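Local structure of putative branched-chain amino acid ABC transporter (Chromobacterium violaceum, 4PYR) at residues V2-I7 and Q34-Y39; M222-M227 and P237-P242. The protein is a putative LppC-family lipoprotein with a periplasmic-binding-protein-like fold that can bind glutathione and may act as an enzyme regulator. One frame throughout, in Å; residues are numbered along the deposited sequence.

Interaction 1 (V2-I7 and Q34-Y39); sequences VRIGVI and QSAELY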
# COMPACT_ATOMS: atom_id res chain seq x y z
N VAL A 2 6.16 23.87 10.91
CA VAL A 2 5.21 23.02 10.16
C VAL A 2 3.93 22.77 10.96
O VAL A 2 3.97 22.30 12.13
CB VAL A 2 5.85 21.68 9.74
CG1 VAL A 2 4.88 20.86 8.88
CG2 VAL A 2 7.17 21.93 9.01
N ARG A 3 2.83 23.14 10.32
CA ARG A 3 1.49 22.92 10.83
C ARG A 3 0.73 22.03 9.84
O ARG A 3 0.47 22.38 8.74
CB ARG A 3 0.77 24.24 11.11
CG ARG A 3 1.50 25.10 12.12
CD ARG A 3 0.66 25.59 13.32
NE ARG A 3 -0.78 25.69 13.07
CZ ARG A 3 -1.44 26.77 12.71
NH1 ARG A 3 -2.75 26.67 12.52
NH2 ARG A 3 -0.83 27.95 12.54
N ILE A 4 0.43 20.82 10.26
CA ILE A 4 -0.18 19.85 9.35
C ILE A 4 -1.67 19.76 9.62
O ILE A 4 -2.08 19.49 10.73
CB ILE A 4 0.39 18.43 9.61
CG1 ILE A 4 1.92 18.42 9.46
CG2 ILE A 4 -0.22 17.38 8.66
CD1 ILE A 4 2.55 17.09 9.84
N GLY A 5 -2.49 19.97 8.60
CA GLY A 5 -3.91 19.77 8.77
C GLY A 5 -4.18 18.33 8.46
O GLY A 5 -3.78 17.84 7.43
N VAL A 6 -4.80 17.63 9.42
CA VAL A 6 -5.11 16.20 9.27
C VAL A 6 -6.62 16.13 9.04
O VAL A 6 -7.39 16.29 9.97
CB VAL A 6 -4.68 15.41 10.50
CG1 VAL A 6 -4.88 13.92 10.21
CG2 VAL A 6 -3.24 15.69 10.88
N ILE A 7 -7.02 15.96 7.79
CA ILE A 7 -8.39 16.12 7.35
C ILE A 7 -8.87 14.77 6.83
O ILE A 7 -8.63 14.38 5.69
CB ILE A 7 -8.45 17.19 6.22
CG1 ILE A 7 -7.85 18.48 6.79
CG2 ILE A 7 -9.88 17.43 5.82
CD1 ILE A 7 -7.86 19.68 5.88
N GLN A 34 8.30 15.19 16.57
CA GLN A 34 8.16 16.58 17.11
C GLN A 34 8.67 17.66 16.21
O GLN A 34 9.25 18.67 16.66
CB GLN A 34 8.85 16.69 18.38
CG GLN A 34 8.11 15.88 19.39
CD GLN A 34 9.00 15.75 20.52
OE1 GLN A 34 9.07 16.68 21.33
NE2 GLN A 34 9.85 14.73 20.49
N SER A 35 8.38 17.43 14.94
CA SER A 35 8.80 18.29 13.87
C SER A 35 7.61 19.12 13.31
O SER A 35 7.80 19.92 12.39
CB SER A 35 9.48 17.41 12.80
OG SER A 35 8.68 16.25 12.56
N ALA A 36 6.42 18.98 13.90
CA ALA A 36 5.22 19.65 13.41
C ALA A 36 4.12 19.70 14.47
O ALA A 36 4.07 18.86 15.39
CB ALA A 36 4.67 18.97 12.16
N GLU A 37 3.21 20.65 14.28
CA GLU A 37 1.98 20.75 15.04
C GLU A 37 0.85 20.19 14.22
O GLU A 37 0.81 20.38 13.02
CB GLU A 37 1.69 22.21 15.35
CG GLU A 37 0.48 22.42 16.26
CD GLU A 37 0.42 23.82 16.85
OE1 GLU A 37 1.47 24.51 16.96
OE2 GLU A 37 -0.71 24.25 17.22
N LEU A 38 -0.05 19.44 14.84
CA LEU A 38 -1.21 18.93 14.15
C LEU A 38 -2.44 19.83 14.36
O LEU A 38 -2.70 20.32 15.46
CB LEU A 38 -1.54 17.52 14.67
CG LEU A 38 -0.43 16.47 14.58
CD1 LEU A 38 -0.94 15.10 15.11
CD2 LEU A 38 0.09 16.29 13.19
N TYR A 39 -3.21 19.99 13.29
CA TYR A 39 -4.53 20.63 13.32
C TYR A 39 -5.48 19.58 12.78
O TYR A 39 -5.39 19.16 11.64
CB TYR A 39 -4.48 21.88 12.42
CG TYR A 39 -5.79 22.56 12.13
CD1 TYR A 39 -6.74 21.99 11.27
CD2 TYR A 39 -6.09 23.80 12.69
CE1 TYR A 39 -7.94 22.63 10.98
CE2 TYR A 39 -7.29 24.44 12.40
CZ TYR A 39 -8.21 23.86 11.56
OH TYR A 39 -9.40 24.50 11.26
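With CG1 set beside its backbone N (chi1 -57°) and an extended second torsion, Ile4 sends CD1 back along the strand to the methyl CB of Ala36, 3.7 Å away, while its CB faces CD2 of Leu38. Val2 adds CG1 to the same methyl, and Val6 meets the Leu38 CD2 branch through CG2 at 4.1 Å. The two strands run parallel, Ile4 level with Leu38. Val2 O and Ile4 O accept from Glu37 N and Tyr39 N, and Glu37 O and Tyr39 O from Ile4 N and Val6 N; all four bonds measure 2.8 Å and are nearly straight.

The opposite face carries Arg3, Glu37 and the Tyr39 ring. Arg3 and Glu37 run alongside one another, CD of Arg3 3.9 Å from OE1 of Glu37, but Glu37 OE2, 4.4 Å from Arg3 NE, stands well out of the guanidinium plane, so no salt bridge forms; NH1 of Arg3 pairs with Asp58. Tyr39, its CG anti to the backbone N (chi1 170°), brings its ring obliquely to Gly5 CA and also touches Asp58 and Val60. Helix 16-33 covers Val6 and Leu38 through Val26, whereas Tyr258 of helix 245-265 packs on Ile4 and Ala36 and hydrogen-bonds through OH to Ser35 OG. Strand 2-8, helix 16-33 and strand 36-42 form a beta-alpha-beta crossover at one margin of the parallel sheet, as in the alpha/beta lobes of periplasmic binding proteins.

Interaction 2 (M222-M227 and P237-P242); sequences MPWFLM and PRPAAP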
# COMPACT_ATOMS: atom_id res chain seq x y z
N MSE A 222 5.44 -4.45 4.01
CA MSE A 222 6.04 -3.32 4.66
C MSE A 222 7.23 -3.63 5.53
O MSE A 222 7.22 -4.60 6.27
CB MSE A 222 5.04 -2.69 5.60
CG MSE A 222 3.81 -2.20 4.87
SE MSE A 222 2.80 -1.16 6.18
CE MSE A 222 1.55 -0.48 4.80
N PRO A 223 8.26 -2.77 5.51
CA PRO A 223 9.31 -2.80 6.56
C PRO A 223 8.74 -2.86 7.96
O PRO A 223 9.32 -3.54 8.85
CB PRO A 223 10.07 -1.48 6.33
CG PRO A 223 9.89 -1.26 4.89
CD PRO A 223 8.47 -1.67 4.55
N TRP A 224 7.59 -2.21 8.16
CA TRP A 224 6.94 -2.19 9.46
C TRP A 224 6.77 -3.62 10.05
O TRP A 224 6.89 -3.80 11.28
CB TRP A 224 5.59 -1.50 9.34
CG TRP A 224 4.90 -1.31 10.65
CD1 TRP A 224 3.74 -1.91 11.06
CD2 TRP A 224 5.29 -0.41 11.69
NE1 TRP A 224 3.40 -1.45 12.32
CE2 TRP A 224 4.33 -0.52 12.72
CE3 TRP A 224 6.36 0.44 11.86
CZ2 TRP A 224 4.44 0.18 13.90
CZ3 TRP A 224 6.45 1.16 13.04
CH2 TRP A 224 5.50 1.03 14.02
N PHE A 225 6.48 -4.59 9.18
CA PHE A 225 6.36 -5.99 9.59
C PHE A 225 7.65 -6.79 9.39
O PHE A 225 7.98 -7.67 10.21
CB PHE A 225 5.23 -6.69 8.77
CG PHE A 225 3.88 -6.02 8.89
CD1 PHE A 225 3.26 -5.86 10.09
CD2 PHE A 225 3.25 -5.55 7.77
CE1 PHE A 225 2.02 -5.26 10.18
CE2 PHE A 225 2.03 -4.90 7.85
CZ PHE A 225 1.40 -4.78 9.05
N LEU A 226 8.36 -6.55 8.30
CA LEU A 226 9.45 -7.44 7.89
C LEU A 226 10.86 -7.05 8.36
O LEU A 226 11.77 -7.85 8.23
CB LEU A 226 9.45 -7.58 6.37
CG LEU A 226 8.21 -8.22 5.78
CD1 LEU A 226 8.30 -8.26 4.28
CD2 LEU A 226 8.00 -9.61 6.37
N MSE A 227 11.04 -5.80 8.81
CA MSE A 227 12.37 -5.28 9.11
C MSE A 227 12.36 -4.60 10.45
O MSE A 227 12.39 -3.39 10.54
CB MSE A 227 12.73 -4.29 7.99
CG MSE A 227 12.92 -5.01 6.67
SE MSE A 227 13.50 -3.67 5.32
CE MSE A 227 15.28 -3.23 6.05
N PRO A 237 6.39 3.77 18.10
CA PRO A 237 5.78 2.71 18.91
C PRO A 237 4.83 1.85 18.07
O PRO A 237 4.26 2.33 17.08
CB PRO A 237 4.99 3.50 19.97
CG PRO A 237 4.57 4.73 19.22
CD PRO A 237 5.84 5.10 18.42
N ARG A 238 4.72 0.58 18.44
CA ARG A 238 3.75 -0.31 17.81
C ARG A 238 2.37 0.18 18.26
O ARG A 238 2.25 0.87 19.28
CB ARG A 238 3.98 -1.76 18.21
CG ARG A 238 5.41 -2.26 18.08
CD ARG A 238 5.99 -2.15 16.70
NE ARG A 238 5.31 -3.00 15.71
CZ ARG A 238 5.71 -3.18 14.46
NH1 ARG A 238 4.99 -3.98 13.67
NH2 ARG A 238 6.81 -2.57 13.98
N PRO A 239 1.30 -0.17 17.52
CA PRO A 239 -0.02 0.24 18.01
C PRO A 239 -0.33 -0.39 19.36
O PRO A 239 0.12 -1.51 19.69
CB PRO A 239 -1.01 -0.25 16.93
CG PRO A 239 -0.23 -0.94 15.90
CD PRO A 239 1.24 -0.94 16.26
N ALA A 240 -1.08 0.37 20.15
CA ALA A 240 -1.57 -0.07 21.44
C ALA A 240 -2.40 -1.33 21.27
O ALA A 240 -2.20 -2.29 21.95
CB ALA A 240 -2.39 1.03 22.09
N ALA A 241 -3.33 -1.32 20.30
CA ALA A 241 -4.17 -2.48 20.05
C ALA A 241 -3.48 -3.38 19.05
O ALA A 241 -2.89 -2.92 18.07
CB ALA A 241 -5.54 -2.06 19.52
N PRO A 242 -3.51 -4.68 19.31
CA PRO A 242 -3.17 -5.67 18.32
C PRO A 242 -4.09 -5.48 17.14
O PRO A 242 -5.32 -5.66 17.28
CB PRO A 242 -3.49 -6.98 19.05
CG PRO A 242 -3.07 -6.64 20.41
CD PRO A 242 -3.71 -5.32 20.62
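Arg238 lays its guanidinium flat on the indole of Trp224, the two planes only 8° apart, and this stack is the dense part of the contact. CZ stands 3.7 Å from the centroid of the five-membered ring, a cation-pi arrangement over the face. NH2 sits above the middle of the bicyclic system, 3.5 Å from Trp224 CE2, whereas NH1 lies over the pyrrole side near CD1 and NE1. The same group also grips the backbone of the residue it covers: NH2 and NH1 both donate end-on to Trp224 O, at 3.0 and 3.1 Å. That oxygen lies in the guanidinium plane, but the two donors meet it differently, NH2 in the carbonyl plane and NH1 well above it. Bends at chi2 (-58°) and chi3 (-65°) of Arg238 fold the chain back so that the guanidinium lies on the indole, and the stack and paired bonds together restrict its rotation. Trp224 NE1 and Arg238 NH1, both donors, lie 3.3 Å apart without bonding; NE1 gives its hydrogen to Glu248 OE2, whose charge may also steady the guanidinium through a weak, long ion pair.

Toward the loop the fit is looser. Trp224 offers its benzo edge to Pro237 O, which lies in the ring plane 3.5 Å from CH2, and CZ2 touches Pro239 CD at 4.1 Å. Pro237 and Arg238 are exposed, whereas the indole they border is buried. Pro237 O is bonded to Tyr251, and Pro239 rests on Glu248, so helix 245-265 backs this side of the contact. Val233 of helix 231-235 touches both Trp224 and Arg238, and Trp224 also packs on Val278, in the turn between strands 274-277 and 280-284.

In the fold
Interaction 1 is a partly buried strand pairing and interaction 2 a surface contact; their centres lie 22 Å apart and their nearest atoms about 11 Å, without touching. The first joins neighbouring strands of the parallel sheet by regular backbone bonding and aliphatic packing. The second ties a short helix to a loop chiefly through one arginine side chain, combining a cationic stack with bonds to one carbonyl oxygen. Helix 245-265 is common to both surroundings: Tyr258 lies against the strands, Glu248 and Tyr251 against the loop side. Neither contact touches bound glutathione, about 14 Å from the Val6 side chain and 12 Å from that of Phe225.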